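PDB 6U9I: BvnE from Penicillium brevicompactum, which catalyses, as a semipinacolase, the stereoselective semipinacol rearrangement used in the fungal assembly of the brevianamides. Local coordinates for residues 121-124 with 125-129; 137-140 with 141-145; 22-25 with 26-30; 110-113 with 114-118. One frame throughout, in Å; residues are numbered along the deposited sequence.

How the contacts relate
A small alpha+beta fold can be followed through four local contacts, which come along the chain in the order 3, 4, 1, 2. Contact 3 lies in helix 14-31, which covers one face of the curled sheet. Contacts 4 and 1 share strand 110-122: one occupies its beginning, the other its end and the turn into strand 129-136, with their centres 26 Å apart on opposite sides of the chain's centre. Contact 2 opens helix 138-150. Contacts 2 and 4, with centres 9 Å apart, touch each other and both reach the second subunit, whereas contacts 1 and 3, whose centres are 14 Å apart but which touch, fasten the helix to the hairpin end away from that interface.

Contact 1 of 4, residues 121-124 with 125-129; sequences TFNE and EGTLL
With CG of Asn-123 placed between its own backbone N and carbonyl carbon (chi1 64°) and the amide hardly twisted beyond it, OD1 turns inward to the backbone of Thr-127 and Leu-128. That oxygen is gripped twice: Thr-127 N donates to OD1 of Asn-123 within the carbonyl plane at 2.9 Å, while Leu-128 N comes to the same OD1 from above that plane at 3.1 Å. The other end of the amide, ND2, adds a weak bond to Thr-127 OG1. The backbone of Asn-123 takes part as well, its N donating to Leu-128 O at 2.8 Å. Its carbonyl O accepts from Gly-126 N, closing a type I beta turn. With an alanine here, the N-H groups of Thr-127 and Leu-128 would probably lose their shared acceptor and the loop be freer to shift. Flanking the turn and the residues after it, Phe-122 and Leu-129 form a non-hydrogen-bonded antiparallel pair. Leu-129, its CG anti to the backbone N (chi1 -176°), lays CD1 over one face of the Phe-122 ring, 4.2 Å from the centroid, as a CH-pi contact. On the outer side a water donates to Glu-124 OE2 and weakly to Glu-125 OE1, which probably eases the approach of the two carboxylates; Arg-95 pairs with the other Glu-124 oxygen. The hairpin end joining strands 110-122 and 129-136 rests on helix 14-31, where Ser-21 and Arg-24 bond the carbonyls of Gly-126 and Thr-127, and Leu-18 and Trp-25 meet Phe-122 and Leu-129.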
# COMPACT_ATOMS: atom_id res chain seq x y z
N THR A 121 7.59 -8.95 5.22
CA THR A 121 9.02 -9.06 5.49
C THR A 121 9.32 -10.50 5.88
O THR A 121 8.61 -11.08 6.70
CB THR A 121 9.46 -8.12 6.62
OG1 THR A 121 9.01 -6.79 6.35
CG2 THR A 121 10.99 -8.12 6.72
N PHE A 122 10.36 -11.07 5.28
CA PHE A 122 10.76 -12.44 5.59
C PHE A 122 12.04 -12.44 6.42
O PHE A 122 12.73 -11.42 6.54
CB PHE A 122 10.92 -13.25 4.30
CG PHE A 122 9.62 -13.45 3.57
CD1 PHE A 122 8.80 -14.53 3.88
CD2 PHE A 122 9.20 -12.55 2.61
CE1 PHE A 122 7.59 -14.71 3.23
CE2 PHE A 122 7.99 -12.73 1.95
CZ PHE A 122 7.19 -13.80 2.26
N ASN A 123 12.33 -13.59 7.00
CA ASN A 123 13.61 -13.78 7.68
C ASN A 123 14.74 -13.75 6.65
O ASN A 123 14.53 -13.68 5.44
CB ASN A 123 13.59 -15.08 8.50
CG ASN A 123 13.45 -16.33 7.63
OD1 ASN A 123 13.25 -16.25 6.42
ND2 ASN A 123 13.55 -17.51 8.26
N GLU A 124 15.98 -13.81 7.15
CA GLU A 124 17.15 -13.64 6.29
C GLU A 124 17.17 -14.66 5.17
O GLU A 124 17.58 -14.34 4.05
CB GLU A 124 18.43 -13.74 7.12
CG GLU A 124 19.67 -13.33 6.33
CD GLU A 124 20.26 -14.46 5.51
OE1 GLU A 124 20.87 -14.18 4.45
OE2 GLU A 124 20.11 -15.64 5.91
N GLU A 125 16.75 -15.89 5.45
CA GLU A 125 16.76 -16.94 4.44
C GLU A 125 15.61 -16.80 3.46
O GLU A 125 15.58 -17.52 2.45
CB GLU A 125 16.69 -18.31 5.11
CG GLU A 125 17.69 -18.49 6.26
CD GLU A 125 17.07 -18.23 7.64
OE1 GLU A 125 16.93 -17.05 8.04
OE2 GLU A 125 16.72 -19.22 8.32
N GLY A 126 14.65 -15.91 3.73
CA GLY A 126 13.50 -15.74 2.86
C GLY A 126 12.49 -16.85 2.91
O GLY A 126 11.70 -17.00 1.98
N THR A 127 12.47 -17.63 3.99
CA THR A 127 11.67 -18.85 4.09
C THR A 127 10.58 -18.79 5.15
O THR A 127 9.75 -19.70 5.20
CB THR A 127 12.56 -20.05 4.42
OG1 THR A 127 13.18 -19.82 5.70
CG2 THR A 127 13.64 -20.23 3.35
N LEU A 128 10.58 -17.77 6.01
CA LEU A 128 9.55 -17.59 7.01
C LEU A 128 9.17 -16.12 7.05
O LEU A 128 10.03 -15.25 7.00
CB LEU A 128 10.02 -18.03 8.40
CG LEU A 128 10.20 -19.52 8.68
CD1 LEU A 128 10.71 -19.68 10.11
CD2 LEU A 128 8.88 -20.25 8.51
N LEU A 129 7.87 -15.87 7.15
CA LEU A 129 7.35 -14.51 7.28
C LEU A 129 7.59 -13.99 8.70
O LEU A 129 7.18 -14.62 9.67
CB LEU A 129 5.86 -14.52 6.97
CG LEU A 129 5.10 -13.21 6.95
CD1 LEU A 129 5.61 -12.30 5.82
CD2 LEU A 129 3.65 -13.60 6.73
O HOH W 1 20.18 -16.72 8.38

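Contact 2 of 4, residues 137-140 with 141-145; sequences DSDY and CVKFA
Cys-141 sits against the carbonyls of the preceding turn: its N donates to Asp-137 O at 3.0 Å, and its CB lies 3.3 Å from Ser-138 O. Val-142 is held as closely, since its CG2 comes within 3.2 Å of the Ser-138 O that accepts from its own N. Asp-137 is the N-cap of helix 138-150; its OD1 receives Tyr-140 N at 3.1 Å from well above the carboxylate plane. This capped end is also a dimer contact, because Asp-137 bonds through OD1 to Ser-138 of the second subunit and through OD2 to Ser-53 of that subunit. One turn further on, Tyr-140 and Phe-144 touch more lightly, CE2 of Tyr-140 lying 4.2 Å from CB of Phe-144. The solvent side belongs to Lys-143, whose aliphatic chain runs back over the carbonyl of Asp-139. A bend at its last torsion (chi4 -25°) brings NZ to 2.9 Å from Asp-139 OD1, on the syn lone pair, making an i to i+4 salt bridge. Lys-143 CE rests 3.2 Å from Asp-139 OD2, so the carboxylate meets the end of the lysine with both oxygens, although OD1 alone receives the ammonium group.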
# COMPACT_ATOMS: atom_id res chain seq x y z
N ASP A 137 -8.24 -0.74 2.46
CA ASP A 137 -9.23 0.28 2.09
C ASP A 137 -10.06 0.56 3.34
O ASP A 137 -10.96 -0.21 3.69
CB ASP A 137 -10.07 -0.24 0.93
CG ASP A 137 -11.15 0.74 0.46
OD1 ASP A 137 -11.53 1.70 1.18
OD2 ASP A 137 -11.66 0.53 -0.66
N SER A 138 -9.74 1.64 4.05
CA SER A 138 -10.35 1.84 5.37
C SER A 138 -11.81 2.23 5.26
O SER A 138 -12.63 1.84 6.10
CB SER A 138 -9.56 2.90 6.14
OG SER A 138 -9.35 4.04 5.31
N ASP A 139 -12.17 3.01 4.23
CA ASP A 139 -13.59 3.31 4.03
C ASP A 139 -14.39 2.03 3.86
O ASP A 139 -15.47 1.88 4.44
CB ASP A 139 -13.79 4.21 2.81
CG ASP A 139 -15.27 4.49 2.53
OD1 ASP A 139 -15.96 4.96 3.46
OD2 ASP A 139 -15.75 4.23 1.40
N TYR A 140 -13.86 1.09 3.08
CA TYR A 140 -14.57 -0.17 2.90
C TYR A 140 -14.66 -0.93 4.22
O TYR A 140 -15.70 -1.52 4.53
CB TYR A 140 -13.91 -1.03 1.83
CG TYR A 140 -14.81 -2.17 1.44
CD1 TYR A 140 -15.77 -2.00 0.46
CD2 TYR A 140 -14.75 -3.39 2.10
CE1 TYR A 140 -16.62 -3.03 0.12
CE2 TYR A 140 -15.59 -4.42 1.76
CZ TYR A 140 -16.53 -4.23 0.77
OH TYR A 140 -17.38 -5.26 0.43
N CYS A 141 -13.59 -0.89 5.01
CA CYS A 141 -13.57 -1.55 6.31
C CYS A 141 -14.68 -1.03 7.21
O CYS A 141 -15.40 -1.80 7.86
CB CYS A 141 -12.21 -1.30 6.97
SG CYS A 141 -10.94 -2.45 6.38
N VAL A 142 -14.81 0.30 7.28
CA VAL A 142 -15.80 0.93 8.13
C VAL A 142 -17.20 0.64 7.62
O VAL A 142 -18.11 0.31 8.39
CB VAL A 142 -15.53 2.45 8.21
CG1 VAL A 142 -16.62 3.13 9.02
CG2 VAL A 142 -14.16 2.72 8.82
N LYS A 143 -17.40 0.76 6.31
CA LYS A 143 -18.71 0.48 5.73
C LYS A 143 -19.09 -0.98 5.93
O LYS A 143 -20.26 -1.29 6.19
CB LYS A 143 -18.72 0.85 4.25
CG LYS A 143 -18.65 2.34 4.00
CD LYS A 143 -19.08 2.67 2.59
CE LYS A 143 -18.83 4.12 2.25
NZ LYS A 143 -18.81 5.02 3.44
N PHE A 144 -18.13 -1.90 5.81
CA PHE A 144 -18.46 -3.31 6.00
C PHE A 144 -18.82 -3.60 7.46
O PHE A 144 -19.70 -4.43 7.72
CB PHE A 144 -17.31 -4.20 5.54
CG PHE A 144 -17.65 -5.67 5.57
CD1 PHE A 144 -18.36 -6.26 4.54
CD2 PHE A 144 -17.25 -6.46 6.64
CE1 PHE A 144 -18.68 -7.61 4.56
CE2 PHE A 144 -17.56 -7.81 6.68
CZ PHE A 144 -18.27 -8.38 5.64
N ALA A 145 -18.18 -2.92 8.41
CA ALA A 145 -18.58 -3.06 9.80
C ALA A 145 -20.01 -2.59 10.00
O ALA A 145 -20.79 -3.25 10.71
CB ALA A 145 -17.62 -2.28 10.70

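Contact 3 of 4, residues 22-25 with 26-30; sequences AHRW and LSTMN
Arg-24 O carries more than the usual helical bond: besides Thr-28 N at 2.9 Å, it accepts Ser-27 OG at 3.0 Å, both arriving from the same face of its carbonyl plane. Ser-27 reaches back because its OG stands between the backbone N and carbonyl carbon (chi1 74°). Thr-28 OG1 also lies close, 3.1 Å from Arg-24 O and equally 3.1 Å from Trp-25 O, without a settled choice between them. On the buried side, Met-29 extends alongside Trp-25 in the same direction and lays its CG over the indole; this CH-pi contact is 4.2 Å from the centroid of the six-membered ring. Met-29 SD lies obliquely to the five-membered ring, a Met-aromatic contact. Leu-26 meets the CE3-CZ3 side of the same six-membered ring, its CD2 lying 3.9 Å from Trp-25 CZ3. Replacing the indole by a valine would be likely to cost Met-29 CG the ring face beneath it and Leu-26 CD2 the side it rests on, opening a gap against the sheet. Met-99, Leu-101, Val-118 and Leu-120 meet the indole from strands 96-107 and 110-122, so the helix lies across a curved sheet, consistent with the cone-shaped alpha+beta barrel of NTF2-like proteins.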
# COMPACT_ATOMS: atom_id res chain seq x y z
N ALA A 22 6.22 -15.39 -1.07
CA ALA A 22 5.05 -14.51 -1.13
C ALA A 22 3.87 -15.23 -1.77
O ALA A 22 2.73 -15.10 -1.30
CB ALA A 22 5.38 -13.24 -1.91
N HIS A 23 4.11 -16.00 -2.83
CA HIS A 23 3.00 -16.75 -3.41
C HIS A 23 2.53 -17.85 -2.49
O HIS A 23 1.33 -18.17 -2.46
CB HIS A 23 3.40 -17.30 -4.78
CG HIS A 23 3.32 -16.27 -5.87
ND1 HIS A 23 2.14 -15.66 -6.24
CD2 HIS A 23 4.28 -15.74 -6.66
CE1 HIS A 23 2.38 -14.80 -7.21
NE2 HIS A 23 3.67 -14.82 -7.48
N ARG A 24 3.43 -18.44 -1.70
CA ARG A 24 2.99 -19.41 -0.71
C ARG A 24 2.09 -18.77 0.32
O ARG A 24 1.09 -19.36 0.76
CB ARG A 24 4.18 -20.09 -0.04
CG ARG A 24 3.77 -21.16 0.98
CD ARG A 24 5.00 -21.78 1.62
NE ARG A 24 5.80 -20.75 2.28
CZ ARG A 24 6.97 -20.98 2.87
NH1 ARG A 24 7.63 -19.98 3.43
NH2 ARG A 24 7.49 -22.21 2.88
N TRP A 25 2.43 -17.54 0.74
CA TRP A 25 1.57 -16.83 1.69
C TRP A 25 0.18 -16.62 1.11
O TRP A 25 -0.83 -16.83 1.80
CB TRP A 25 2.22 -15.49 2.06
CG TRP A 25 1.43 -14.70 3.06
CD1 TRP A 25 1.38 -14.91 4.41
CD2 TRP A 25 0.56 -13.59 2.79
NE1 TRP A 25 0.54 -13.98 5.00
CE2 TRP A 25 0.03 -13.16 4.02
CE3 TRP A 25 0.19 -12.90 1.62
CZ2 TRP A 25 -0.86 -12.09 4.13
CZ3 TRP A 25 -0.70 -11.83 1.73
CH2 TRP A 25 -1.21 -11.44 2.97
N LEU A 26 0.09 -16.23 -0.17
CA LEU A 26 -1.22 -16.08 -0.80
C LEU A 26 -1.96 -17.41 -0.85
O LEU A 26 -3.17 -17.46 -0.59
CB LEU A 26 -1.05 -15.53 -2.22
CG LEU A 26 -0.78 -14.04 -2.44
CD1 LEU A 26 -0.81 -13.76 -3.94
CD2 LEU A 26 -1.80 -13.15 -1.73
N SER A 27 -1.27 -18.49 -1.21
CA SER A 27 -1.97 -19.75 -1.40
C SER A 27 -2.48 -20.31 -0.08
O SER A 27 -3.58 -20.87 -0.02
CB SER A 27 -1.07 -20.77 -2.11
OG SER A 27 -0.10 -21.26 -1.21
N THR A 28 -1.71 -20.13 1.00
CA THR A 28 -2.19 -20.60 2.30
C THR A 28 -3.31 -19.72 2.82
O THR A 28 -4.21 -20.20 3.52
CB THR A 28 -1.05 -20.71 3.32
OG1 THR A 28 -0.40 -19.44 3.48
CG2 THR A 28 -0.01 -21.73 2.85
N MET A 29 -3.31 -18.43 2.47
CA MET A 29 -4.46 -17.60 2.81
C MET A 29 -5.71 -18.14 2.12
O MET A 29 -6.78 -18.24 2.74
CB MET A 29 -4.22 -16.14 2.43
CG MET A 29 -3.29 -15.39 3.41
SD MET A 29 -3.98 -15.23 5.07
CE MET A 29 -5.09 -13.85 4.85
N ASN A 30 -5.60 -18.50 0.85
CA ASN A 30 -6.74 -19.03 0.12
C ASN A 30 -7.16 -20.42 0.60
O ASN A 30 -8.31 -20.82 0.36
CB ASN A 30 -6.44 -19.03 -1.37
CG ASN A 30 -6.53 -17.64 -1.96
OD1 ASN A 30 -7.49 -16.92 -1.69
ND2 ASN A 30 -5.52 -17.22 -2.70

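Contact 4 of 4, residues 110-113 with 114-118; sequences GLYE and NEYMV
Tyr-112 and Asn-114 meet through the phenol oxygen: Asn-114 ND2 donates to Tyr-112 OH at 3.0 Å, with an N-H...O angle of 160° and the oxygen close to the amide plane. Tyr-112 CG lies opposite the backbone N (chi1 173°), which carries the phenol along the strand toward Asn-114 and Tyr-116. The Tyr-112 ring and this amide stand 78° apart, so the amide is turned steeply against the ring whose hydroxyl it holds. The same hydroxyl has a second partner, for Tyr-112 OH and Tyr-116 OH are 2.8 Å apart and either could be the donor. The two tyrosine side chains are nearly perpendicular, each hydroxyl arriving at the edge of the other's ring. Tyr-116 OH is further bonded to Ser-103 of the adjoining strand 96-107, and that serine hydroxyl also binds the backbone N of Asn-114. At the other end of the amide, Asn-114 OD1 turns back to its own chain and accepts Glu-115 N at 2.8 Å. The backbone has partners too: Glu-113 N bonds to the Tyr-140 hydroxyl, and Asn-114 O to a glycerol, probably from the crystallisation liquor. The Tyr-112 ring itself makes an edge-to-face stack with Phe-144 of helix 138-150. With one amide proton directed at it, Tyr-112 OH is an acceptor in at least one bond, while the tyrosine pair retains a choice of direction; the result is a polar network linking alternate residues of strand 110-122 to strand 96-107 through Ser-103.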
# COMPACT_ATOMS: atom_id res chain seq x y z
N GLY A 110 -23.82 -10.11 2.65
CA GLY A 110 -23.54 -10.02 1.24
C GLY A 110 -22.06 -10.16 0.95
O GLY A 110 -21.32 -10.81 1.70
N LEU A 111 -21.63 -9.53 -0.14
CA LEU A 111 -20.25 -9.66 -0.60
C LEU A 111 -19.29 -8.83 0.25
O LEU A 111 -19.62 -7.73 0.70
CB LEU A 111 -20.13 -9.23 -2.06
CG LEU A 111 -20.90 -10.10 -3.05
CD1 LEU A 111 -20.57 -9.69 -4.46
CD2 LEU A 111 -20.58 -11.56 -2.81
N TYR A 112 -18.09 -9.38 0.45
CA TYR A 112 -16.97 -8.66 1.03
C TYR A 112 -15.92 -8.51 -0.06
O TYR A 112 -15.41 -9.52 -0.57
CB TYR A 112 -16.40 -9.41 2.23
CG TYR A 112 -15.13 -8.81 2.78
CD1 TYR A 112 -15.16 -7.71 3.63
CD2 TYR A 112 -13.89 -9.34 2.46
CE1 TYR A 112 -14.00 -7.15 4.15
CE2 TYR A 112 -12.72 -8.79 2.96
CZ TYR A 112 -12.78 -7.70 3.80
OH TYR A 112 -11.62 -7.15 4.31
N GLU A 113 -15.63 -7.27 -0.47
CA GLU A 113 -14.73 -7.03 -1.60
C GLU A 113 -13.78 -5.89 -1.23
O GLU A 113 -14.09 -4.71 -1.47
CB GLU A 113 -15.51 -6.70 -2.87
CG GLU A 113 -16.45 -7.79 -3.33
CD GLU A 113 -17.39 -7.30 -4.41
OE1 GLU A 113 -18.27 -6.46 -4.10
OE2 GLU A 113 -17.24 -7.74 -5.56
N ASN A 114 -12.63 -6.23 -0.65
CA ASN A 114 -11.70 -5.23 -0.15
C ASN A 114 -10.46 -5.18 -1.03
O ASN A 114 -10.28 -5.98 -1.96
CB ASN A 114 -11.34 -5.51 1.31
CG ASN A 114 -11.14 -4.24 2.14
OD1 ASN A 114 -10.78 -3.18 1.62
ND2 ASN A 114 -11.36 -4.34 3.45
N GLU A 115 -9.60 -4.21 -0.72
CA GLU A 115 -8.39 -3.93 -1.48
C GLU A 115 -7.30 -3.53 -0.50
O GLU A 115 -7.57 -2.78 0.44
CB GLU A 115 -8.63 -2.82 -2.51
CG GLU A 115 -7.41 -2.45 -3.36
CD GLU A 115 -7.68 -1.27 -4.28
OE1 GLU A 115 -6.71 -0.66 -4.78
OE2 GLU A 115 -8.87 -0.96 -4.52
N TYR A 116 -6.08 -4.02 -0.72
CA TYR A 116 -5.01 -3.80 0.24
C TYR A 116 -3.69 -3.55 -0.47
O TYR A 116 -3.46 -4.04 -1.58
CB TYR A 116 -4.78 -4.99 1.18
CG TYR A 116 -6.02 -5.73 1.60
CD1 TYR A 116 -6.65 -6.61 0.72
CD2 TYR A 116 -6.55 -5.56 2.87
CE1 TYR A 116 -7.77 -7.28 1.08
CE2 TYR A 116 -7.71 -6.25 3.24
CZ TYR A 116 -8.30 -7.10 2.35
OH TYR A 116 -9.44 -7.81 2.69
N MET A 117 -2.81 -2.83 0.21
CA MET A 117 -1.38 -2.85 -0.08
C MET A 117 -0.71 -3.55 1.10
O MET A 117 -0.79 -3.07 2.24
CB MET A 117 -0.83 -1.44 -0.28
CG MET A 117 0.52 -1.38 -0.97
SD MET A 117 0.46 -1.86 -2.72
CE MET A 117 -0.57 -0.58 -3.42
N VAL A 118 -0.05 -4.68 0.83
CA VAL A 118 0.56 -5.51 1.87
C VAL A 118 2.07 -5.44 1.72
O VAL A 118 2.61 -5.46 0.61
CB VAL A 118 0.03 -6.95 1.76
CG1 VAL A 118 0.90 -7.93 2.53
CG2 VAL A 118 -1.42 -7.01 2.24